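Side-chain contacts in SusD homolog (Bacteroides thetaiotaomicron VPI-5482, PDB 3IV0), which is of unknown function but, as a SusD-family outer-membrane protein, probably binds glycans at the cell surface for uptake: residues Ser204-Met209 / Glu236-Asn241; Arg394-Ala399 / Phe416-Arg421. All coordinates share one frame; numbering follows the deposited sequence.

Contact 1 (Ser204-Met209 / Glu236-Asn241)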
ATOM      1  N   SER A 204      -2.815  11.449   5.374  1.00  9.71           N
ATOM      2  CA  SER A 204      -1.993  10.776   4.385  1.00 10.11           C
ATOM      3  C   SER A 204      -0.503  10.844   4.802  1.00  9.08           C
ATOM      4  O   SER A 204       0.246   9.840   4.760  1.00  9.25           O
ATOM      5  CB  SER A 204      -2.130  11.445   3.032  1.00  9.99           C
ATOM      6  OG  SER A 204      -3.469  11.621   2.632  1.00 10.59           O
ATOM      7  N   VAL A 205      -0.079  12.057   5.160  1.00  9.11           N
ATOM      8  CA  VAL A 205       1.285  12.303   5.585  1.00  9.83           C
ATOM      9  C   VAL A 205       1.636  11.481   6.815  1.00  9.84           C
ATOM     10  O   VAL A 205       2.687  10.840   6.843  1.00  9.92           O
ATOM     11  CB  VAL A 205       1.549  13.801   5.850  1.00  9.44           C
ATOM     12  CG1 VAL A 205       2.949  14.019   6.425  1.00 11.08           C
ATOM     13  CG2 VAL A 205       1.361  14.639   4.534  1.00 11.82           C
ATOM     14  N   ILE A 206       0.755  11.477   7.815  1.00  9.20           N
ATOM     15  CA  ILE A 206       1.033  10.722   9.026  1.00  9.46           C
ATOM     16  C   ILE A 206       1.178   9.231   8.718  1.00  8.52           C
ATOM     17  O   ILE A 206       2.126   8.591   9.201  1.00  9.21           O
ATOM     18  CB  ILE A 206      -0.072  10.968  10.074  1.00 10.05           C
ATOM     19  CG1 ILE A 206      -0.014  12.416  10.588  1.00 12.01           C
ATOM     20  CG2 ILE A 206       0.080   9.981  11.246  1.00 12.01           C
ATOM     21  CD1 ILE A 206      -1.279  12.848  11.315  1.00 14.89           C
ATOM     22  N   ALA A 207       0.273   8.653   7.951  1.00  8.31           N
ATOM     23  CA  ALA A 207       0.333   7.227   7.659  1.00  9.48           C
ATOM     24  C   ALA A 207       1.621   6.867   6.947  1.00  8.33           C
ATOM     25  O   ALA A 207       2.295   5.881   7.272  1.00  9.36           O
ATOM     26  CB  ALA A 207      -0.859   6.786   6.850  1.00  9.78           C
ATOM     27  N   LEU A 208       2.011   7.655   5.951  1.00  8.69           N
ATOM     28  CA  LEU A 208       3.236   7.402   5.221  1.00  9.08           C
ATOM     29  C   LEU A 208       4.455   7.460   6.149  1.00  7.85           C
ATOM     30  O   LEU A 208       5.337   6.617   6.112  1.00  8.96           O
ATOM     31  CB  LEU A 208       3.391   8.385   4.062  1.00 10.23           C
ATOM     32  CG  LEU A 208       4.698   8.270   3.278  1.00  8.69           C
ATOM     33  CD1 LEU A 208       4.980   6.843   2.784  1.00  9.35           C
ATOM     34  CD2 LEU A 208       4.761   9.280   2.136  1.00 11.13           C
HETATM   35  N   MSE A 209       4.485   8.443   7.029  1.00  9.22           N
HETATM   36  CA  MSE A 209       5.596   8.557   7.960  1.00  8.38           C
HETATM   37  C   MSE A 209       5.679   7.393   8.907  1.00  9.00           C
HETATM   38  O   MSE A 209       6.773   6.938   9.242  1.00  8.74           O
HETATM   39  CB  MSE A 209       5.512   9.868   8.720  1.00  9.31           C
HETATM   40  CG  MSE A 209       5.779  11.146   7.873  1.00  9.27           C
HETATM   41 SE   MSE A 209       5.693  12.776   8.875  0.75 10.56          SE
HETATM   42  CE  MSE A 209       7.392  12.649   9.912  1.00 15.53           C
ATOM     43  N   GLU A 236      -0.108   9.695  18.242  1.00 11.68           N
ATOM     44  CA  GLU A 236      -0.667  10.704  19.121  1.00 14.27           C
ATOM     45  C   GLU A 236      -1.176  11.873  18.297  1.00 14.16           C
ATOM     46  O   GLU A 236      -2.252  12.403  18.557  1.00 15.41           O
ATOM     47  CB  GLU A 236       0.395  11.147  20.139  1.00 15.26           C
ATOM     48  CG  GLU A 236       0.666  10.088  21.188  1.00 15.91           C
ATOM     49  CD  GLU A 236       1.902  10.324  22.054  1.00 18.57           C
ATOM     50  OE1 GLU A 236       2.687  11.244  21.782  1.00 20.03           O
ATOM     51  OE2 GLU A 236       2.092   9.530  22.997  1.00 20.13           O
ATOM     52  N   GLU A 237      -0.441  12.259  17.265  1.00 13.43           N
ATOM     53  CA  GLU A 237      -0.893  13.316  16.370  1.00 12.93           C
ATOM     54  C   GLU A 237      -2.107  12.892  15.543  1.00 12.07           C
ATOM     55  O   GLU A 237      -3.061  13.665  15.403  1.00 12.49           O
ATOM     56  CB  GLU A 237       0.241  13.773  15.452  1.00 14.64           C
ATOM     57  CG  GLU A 237      -0.152  14.849  14.433  1.00 14.66           C
ATOM     58  CD  GLU A 237      -0.572  16.148  15.057  1.00 17.91           C
ATOM     59  OE1 GLU A 237      -0.232  16.416  16.225  1.00 20.25           O
ATOM     60  OE2 GLU A 237      -1.250  16.925  14.373  1.00 17.15           O
ATOM     61  N   LEU A 238      -2.088  11.668  15.014  1.00 11.51           N
ATOM     62  CA  LEU A 238      -3.239  11.148  14.285  1.00 13.29           C
ATOM     63  C   LEU A 238      -4.512  11.291  15.106  1.00 11.40           C
ATOM     64  O   LEU A 238      -5.576  11.642  14.583  1.00 13.03           O
ATOM     65  CB  LEU A 238      -3.005   9.690  13.952  1.00 12.95           C
ATOM     66  CG  LEU A 238      -4.137   8.994  13.209  1.00 17.01           C
ATOM     67  CD1 LEU A 238      -4.315   9.611  11.848  1.00 19.60           C
ATOM     68  CD2 LEU A 238      -3.862   7.485  13.146  1.00 17.99           C
ATOM     69  N   GLU A 239      -4.414  11.026  16.398  1.00 12.68           N
ATOM     70  CA  GLU A 239      -5.579  11.020  17.266  1.00 14.25           C
ATOM     71  C   GLU A 239      -6.012  12.413  17.697  1.00 16.25           C
ATOM     72  O   GLU A 239      -6.960  12.549  18.478  1.00 18.28           O
ATOM     73  CB  GLU A 239      -5.316  10.123  18.465  1.00 14.91           C
ATOM     74  CG  GLU A 239      -5.313   8.648  18.076  1.00 16.48           C
ATOM     75  CD  GLU A 239      -6.614   8.253  17.409  1.00 18.99           C
ATOM     76  OE1 GLU A 239      -7.590   7.928  18.123  1.00 21.64           O
ATOM     77  OE2 GLU A 239      -6.687   8.319  16.170  1.00 18.06           O
ATOM     78  N   ARG A 240      -5.376  13.438  17.169  1.00 14.92           N
ATOM     79  CA  ARG A 240      -5.851  14.829  17.306  1.00 16.52           C
ATOM     80  C   ARG A 240      -6.742  15.263  16.127  1.00 15.68           C
ATOM     81  O   ARG A 240      -7.092  16.446  15.965  1.00 17.95           O
ATOM     82  CB  ARG A 240      -4.652  15.778  17.430  1.00 17.62           C
ATOM     83  CG  ARG A 240      -3.833  15.522  18.679  1.00 20.25           C
ATOM     84  CD  ARG A 240      -2.638  16.444  18.844  1.00 22.58           C
ATOM     85  NE  ARG A 240      -1.906  15.991  20.017  1.00 27.43           N
ATOM     86  CZ  ARG A 240      -0.684  15.475  20.025  1.00 26.06           C
ATOM     87  NH1 ARG A 240       0.081  15.411  18.930  1.00 19.96           N
ATOM     88  NH2 ARG A 240      -0.190  15.077  21.184  1.00 28.05           N
ATOM     89  N   ASN A 241      -7.161  14.312  15.313  1.00 13.90           N
ATOM     90  CA  ASN A 241      -7.954  14.630  14.123  1.00 14.66           C
ATOM     91  C   ASN A 241      -9.387  15.120  14.417  1.00 17.69           C
ATOM     92  O   ASN A 241     -10.091  15.551  13.506  1.00 18.69           O
ATOM     93  CB  ASN A 241      -8.001  13.414  13.187  1.00 14.92           C
ATOM     94  CG  ASN A 241      -8.911  12.321  13.676  1.00 14.21           C
ATOM     95  OD1 ASN A 241     -10.138  12.424  13.492  1.00 16.71           O
ATOM     96  ND2 ASN A 241      -8.368  11.242  14.242  1.00 15.14           N
TER
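I206 meets E237 and L238 in a small, buried, apolar contact between helix 202-219 and the C-terminal end of helix 224-238, with no hydrogen bond crossing it. The isoleucine does the reaching: its CG1 lies beside the backbone N (chi1 -68°) and chi2 is extended, which carries CD1 across to the second helix. There CD1 touches E237 CG at 3.9 Å and L238 CA, also at 3.9 Å, while the CG2 branch rests against L238 CB at 4.1 Å. The side chains of I206 and E237 cross at about a right angle; the glutamate chain, bent at chi2, offers CG to the methyl group and carries its carboxylate off toward two arginines. E237 OE1 lies in the guanidinium plane of R240 and takes a bond from its NH1 on the anti side, at 2.9 Å, and OE2 pairs with R202, at the start of the first helix. An alanine in place of E237 would probably leave both arginines without this charge partner and I206 CD1 with a gap on one side. Beyond L238 the chain turns; N241 N and ND2 approach L238 O from opposite faces of its carbonyl plane. The arrangement is that of an antiparallel helical hairpin, consistent with the TPR-like helical scaffold of SusD proteins.

Contact 2 (Arg394-Ala399 / Phe416-Arg421)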
ATOM      1  N   ARG A 394     -10.153  -1.313  19.232  1.00 13.11           N
ATOM      2  CA  ARG A 394     -11.039  -0.538  18.372  1.00 13.00           C
ATOM      3  C   ARG A 394     -11.305  -1.256  17.061  1.00 12.19           C
ATOM      4  O   ARG A 394     -12.431  -1.268  16.568  1.00 12.05           O
ATOM      5  CB  ARG A 394     -10.475   0.848  18.139  1.00 14.73           C
ATOM      6  CG  ARG A 394     -10.596   1.720  19.402  1.00 17.33           C
ATOM      7  CD  ARG A 394      -9.890   3.005  19.282  1.00 18.58           C
ATOM      8  NE  ARG A 394     -10.467   3.848  18.255  1.00 19.34           N
ATOM      9  CZ  ARG A 394      -9.869   4.959  17.832  1.00 16.35           C
ATOM     10  NH1 ARG A 394      -8.728   5.310  18.377  1.00 21.70           N
ATOM     11  NH2 ARG A 394     -10.420   5.695  16.890  1.00 18.89           N
ATOM     12  N   VAL A 395     -10.279  -1.907  16.539  1.00 10.99           N
ATOM     13  CA  VAL A 395     -10.412  -2.678  15.315  1.00 11.16           C
ATOM     14  C   VAL A 395     -11.138  -4.006  15.576  1.00 11.65           C
ATOM     15  O   VAL A 395     -12.025  -4.379  14.810  1.00 11.26           O
ATOM     16  CB  VAL A 395      -9.047  -2.891  14.665  1.00 11.00           C
ATOM     17  CG1 VAL A 395      -9.164  -3.768  13.414  1.00 12.75           C
ATOM     18  CG2 VAL A 395      -8.410  -1.503  14.330  1.00 13.00           C
ATOM     19  N   ARG A 396     -10.779  -4.665  16.676  1.00 11.28           N
ATOM     20  CA  ARG A 396     -11.461  -5.913  17.042  1.00 10.50           C
ATOM     21  C   ARG A 396     -12.951  -5.658  17.240  1.00 11.98           C
ATOM     22  O   ARG A 396     -13.787  -6.417  16.766  1.00 12.11           O
ATOM     23  CB  ARG A 396     -10.895  -6.483  18.333  1.00 13.49           C
ATOM     24  CG  ARG A 396      -9.434  -6.850  18.347  1.00 14.29           C
ATOM     25  CD  ARG A 396      -9.158  -8.108  17.590  1.00 13.07           C
ATOM     26  NE  ARG A 396      -9.724  -9.282  18.281  1.00 12.25           N
ATOM     27  CZ  ARG A 396      -9.604 -10.518  17.830  1.00 13.21           C
ATOM     28  NH1 ARG A 396      -9.025 -10.788  16.671  1.00 12.93           N
ATOM     29  NH2 ARG A 396     -10.141 -11.520  18.515  1.00 14.19           N
ATOM     30  N   ASN A 397     -13.287  -4.603  17.976  1.00 12.57           N
ATOM     31  CA  ASN A 397     -14.688  -4.315  18.265  1.00 13.10           C
ATOM     32  C   ASN A 397     -15.467  -3.993  16.990  1.00 13.47           C
ATOM     33  O   ASN A 397     -16.606  -4.415  16.832  1.00 12.63           O
ATOM     34  CB  ASN A 397     -14.846  -3.195  19.287  1.00 14.02           C
ATOM     35  CG  ASN A 397     -14.568  -3.630  20.732  1.00 18.96           C
ATOM     36  OD1 ASN A 397     -14.013  -2.854  21.524  1.00 26.94           O
ATOM     37  ND2 ASN A 397     -14.978  -4.830  21.089  1.00 20.12           N
ATOM     38  N   ARG A 398     -14.856  -3.277  16.047  1.00 11.94           N
ATOM     39  CA  ARG A 398     -15.553  -2.977  14.804  1.00 12.17           C
ATOM     40  C   ARG A 398     -15.877  -4.267  14.044  1.00 11.57           C
ATOM     41  O   ARG A 398     -16.936  -4.360  13.416  1.00 12.58           O
ATOM     42  CB  ARG A 398     -14.723  -1.993  13.941  1.00 11.41           C
ATOM     43  CG  ARG A 398     -15.470  -1.503  12.744  1.00 12.63           C
ATOM     44  CD  ARG A 398     -15.229  -2.279  11.487  1.00 12.79           C
ATOM     45  NE  ARG A 398     -13.850  -2.141  11.015  1.00 11.25           N
ATOM     46  CZ  ARG A 398     -13.372  -1.100  10.347  1.00 11.98           C
ATOM     47  NH1 ARG A 398     -14.134  -0.070  10.046  1.00 11.45           N
ATOM     48  NH2 ARG A 398     -12.107  -1.091   9.990  1.00 12.90           N
ATOM     49  N   ALA A 399     -14.993  -5.251  14.122  1.00 11.36           N
ATOM     50  CA  ALA A 399     -15.207  -6.558  13.483  1.00 12.33           C
ATOM     51  C   ALA A 399     -16.081  -7.510  14.298  1.00 13.64           C
ATOM     52  O   ALA A 399     -16.284  -8.650  13.884  1.00 15.73           O
ATOM     53  CB  ALA A 399     -13.859  -7.185  13.211  1.00 14.69           C
ATOM     54  N   PHE A 416       0.089  -8.210  14.780  1.00 10.81           N
ATOM     55  CA  PHE A 416       0.497  -8.686  13.451  1.00 11.14           C
ATOM     56  C   PHE A 416      -0.650  -9.443  12.789  1.00 10.71           C
ATOM     57  O   PHE A 416      -0.996  -9.170  11.651  1.00 11.03           O
ATOM     58  CB  PHE A 416       1.716  -9.593  13.541  1.00 12.57           C
ATOM     59  CG  PHE A 416       1.977 -10.343  12.291  1.00 13.49           C
ATOM     60  CD1 PHE A 416       2.590  -9.730  11.218  1.00 15.19           C
ATOM     61  CD2 PHE A 416       1.572 -11.655  12.157  1.00 13.01           C
ATOM     62  CE1 PHE A 416       2.771 -10.430  10.028  1.00 13.99           C
ATOM     63  CE2 PHE A 416       1.780 -12.352  10.983  1.00 15.05           C
ATOM     64  CZ  PHE A 416       2.383 -11.726   9.921  1.00 15.13           C
ATOM     65  N   TRP A 417      -1.292 -10.360  13.493  1.00 11.33           N
ATOM     66  CA  TRP A 417      -2.315 -11.185  12.870  1.00  9.61           C
ATOM     67  C   TRP A 417      -3.549 -10.366  12.597  1.00 10.19           C
ATOM     68  O   TRP A 417      -4.267 -10.606  11.604  1.00 10.67           O
ATOM     69  CB  TRP A 417      -2.643 -12.414  13.731  1.00 12.21           C
ATOM     70  CG  TRP A 417      -1.572 -13.455  13.691  1.00 12.10           C
ATOM     71  CD1 TRP A 417      -0.754 -13.814  14.697  1.00 13.83           C
ATOM     72  CD2 TRP A 417      -1.218 -14.269  12.566  1.00 11.23           C
ATOM     73  NE1 TRP A 417       0.098 -14.795  14.281  1.00 14.15           N
ATOM     74  CE2 TRP A 417      -0.161 -15.095  12.976  1.00 14.13           C
ATOM     75  CE3 TRP A 417      -1.684 -14.368  11.263  1.00 15.36           C
ATOM     76  CZ2 TRP A 417       0.427 -16.024  12.134  1.00 15.01           C
ATOM     77  CZ3 TRP A 417      -1.093 -15.296  10.430  1.00 17.05           C
ATOM     78  CH2 TRP A 417      -0.050 -16.102  10.869  1.00 17.19           C
ATOM     79  N   GLU A 418      -3.812  -9.376  13.444  1.00 10.73           N
ATOM     80  CA  GLU A 418      -4.934  -8.499  13.204  1.00 10.12           C
ATOM     81  C   GLU A 418      -4.745  -7.703  11.907  1.00  9.41           C
ATOM     82  O   GLU A 418      -5.702  -7.459  11.180  1.00 10.23           O
ATOM     83  CB  GLU A 418      -5.244  -7.565  14.390  1.00 12.65           C
ATOM     84  CG  GLU A 418      -6.615  -6.904  14.341  1.00 11.18           C
ATOM     85  CD  GLU A 418      -7.775  -7.864  14.488  1.00 13.21           C
ATOM     86  OE1 GLU A 418      -7.558  -9.034  14.888  1.00 16.07           O
ATOM     87  OE2 GLU A 418      -8.897  -7.413  14.207  1.00 13.60           O
ATOM     88  N   ARG A 419      -3.544  -7.199  11.664  1.00 10.41           N
ATOM     89  CA  ARG A 419      -3.282  -6.520  10.391  1.00 10.97           C
ATOM     90  C   ARG A 419      -3.481  -7.479   9.228  1.00 11.42           C
ATOM     91  O   ARG A 419      -4.011  -7.087   8.181  1.00 11.38           O
ATOM     92  CB  ARG A 419      -1.844  -5.954  10.335  1.00 12.34           C
ATOM     93  CG  ARG A 419      -1.671  -4.647  11.133  1.00 15.33           C
ATOM     94  CD  ARG A 419      -0.303  -3.958  10.957  1.00 14.15           C
ATOM     95  NE  ARG A 419       0.017  -3.663   9.563  1.00 13.38           N
ATOM     96  CZ  ARG A 419      -0.375  -2.583   8.900  1.00 11.57           C
ATOM     97  NH1 ARG A 419      -1.159  -1.682   9.469  1.00 13.42           N
ATOM     98  NH2 ARG A 419      -0.032  -2.397   7.637  1.00 14.37           N
ATOM     99  N   CYS A 420      -3.116  -8.751   9.372  1.00 10.20           N
ATOM    100  CA  CYS A 420      -3.333  -9.700   8.296  1.00  9.85           C
ATOM    101  C   CYS A 420      -4.811  -9.925   8.032  1.00 10.90           C
ATOM    102  O   CYS A 420      -5.232 -10.047   6.886  1.00 11.83           O
ATOM    103  CB  CYS A 420      -2.642 -11.011   8.618  1.00 10.56           C
ATOM    104  SG  CYS A 420      -0.838 -10.980   8.608  1.00 13.93           S
ATOM    105  N   ARG A 421      -5.620  -9.993   9.082  1.00  9.29           N
ATOM    106  CA  ARG A 421      -7.070 -10.143   8.903  1.00 10.41           C
ATOM    107  C   ARG A 421      -7.690  -8.883   8.331  1.00 11.07           C
ATOM    108  O   ARG A 421      -8.463  -8.924   7.361  1.00 11.29           O
ATOM    109  CB  ARG A 421      -7.755 -10.407  10.237  1.00 10.95           C
ATOM    110  CG  ARG A 421      -7.581 -11.816  10.798  1.00 11.14           C
ATOM    111  CD  ARG A 421      -8.337 -11.953  12.127  1.00 12.85           C
ATOM    112  NE  ARG A 421      -7.621 -11.433  13.269  1.00 12.23           N
ATOM    113  CZ  ARG A 421      -6.681 -12.087  13.928  1.00 13.58           C
ATOM    114  NH1 ARG A 421      -6.360 -13.319  13.580  1.00 13.72           N
ATOM    115  NH2 ARG A 421      -6.072 -11.519  14.945  1.00 16.03           N
TER
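The guanidinium of R396 has E418 CD and R421 NE at its edge, and that of R421 has E418 CD at its edge and W417 O over the centre of one face, 3.7 Å above the plane. Both arginines thus direct their N-H groups at one carboxylate oxygen. R396 NH1 gives a fairly straight bond to E418 OE1 (2.9 Å, 162°) from the syn side, with the R396 guanidinium and the carboxylate turned 72° apart. R421 comes side-on: NE and NH2 both bond to E418 OE1, NH2 nearly along the C-O direction and NE from above the carboxylate plane. R396 curls to get there, bent at chi2 and chi3, and its CD packs 3.4 Å from E418 CD. V395 CG1 lies 3.7 Å from E418 OE2, an oxygen that pairs with R319 of helix 318-323. R396 NE is held by S402 O, and R421 NH1 by L310 O. R396 NH1 and R421 NH2 stand 3.5 Å apart, a closeness of like charges that the shared carboxylate probably offsets. With three N-H groups on OE1 and a further arginine on OE2, the buried carboxylate is probably kept ionised, its charge tying helix 385-398 to helix 408-422.

Contacts 1 and 2 are both buried interfaces between helices close in sequence, but they share no helix and their centres lie about 19 Å apart. In contact 1 the residues that meet are joined by carbon alone, and the carboxylate of E237 turns from the interface to arginines at its side. Contact 2 carries its charge through the middle: the salt bridge itself crosses between the helices, and aliphatic packing is secondary. The two are nonetheless connected, since E239 from 236-241 forms a salt bridge with R394 from 394-399, E239 OE1 to R394 NH1 at 2.9 Å. Helix 367-381 touches side chains of both pairs of segments, L238 in contact 1 and R394 in segment 394-399.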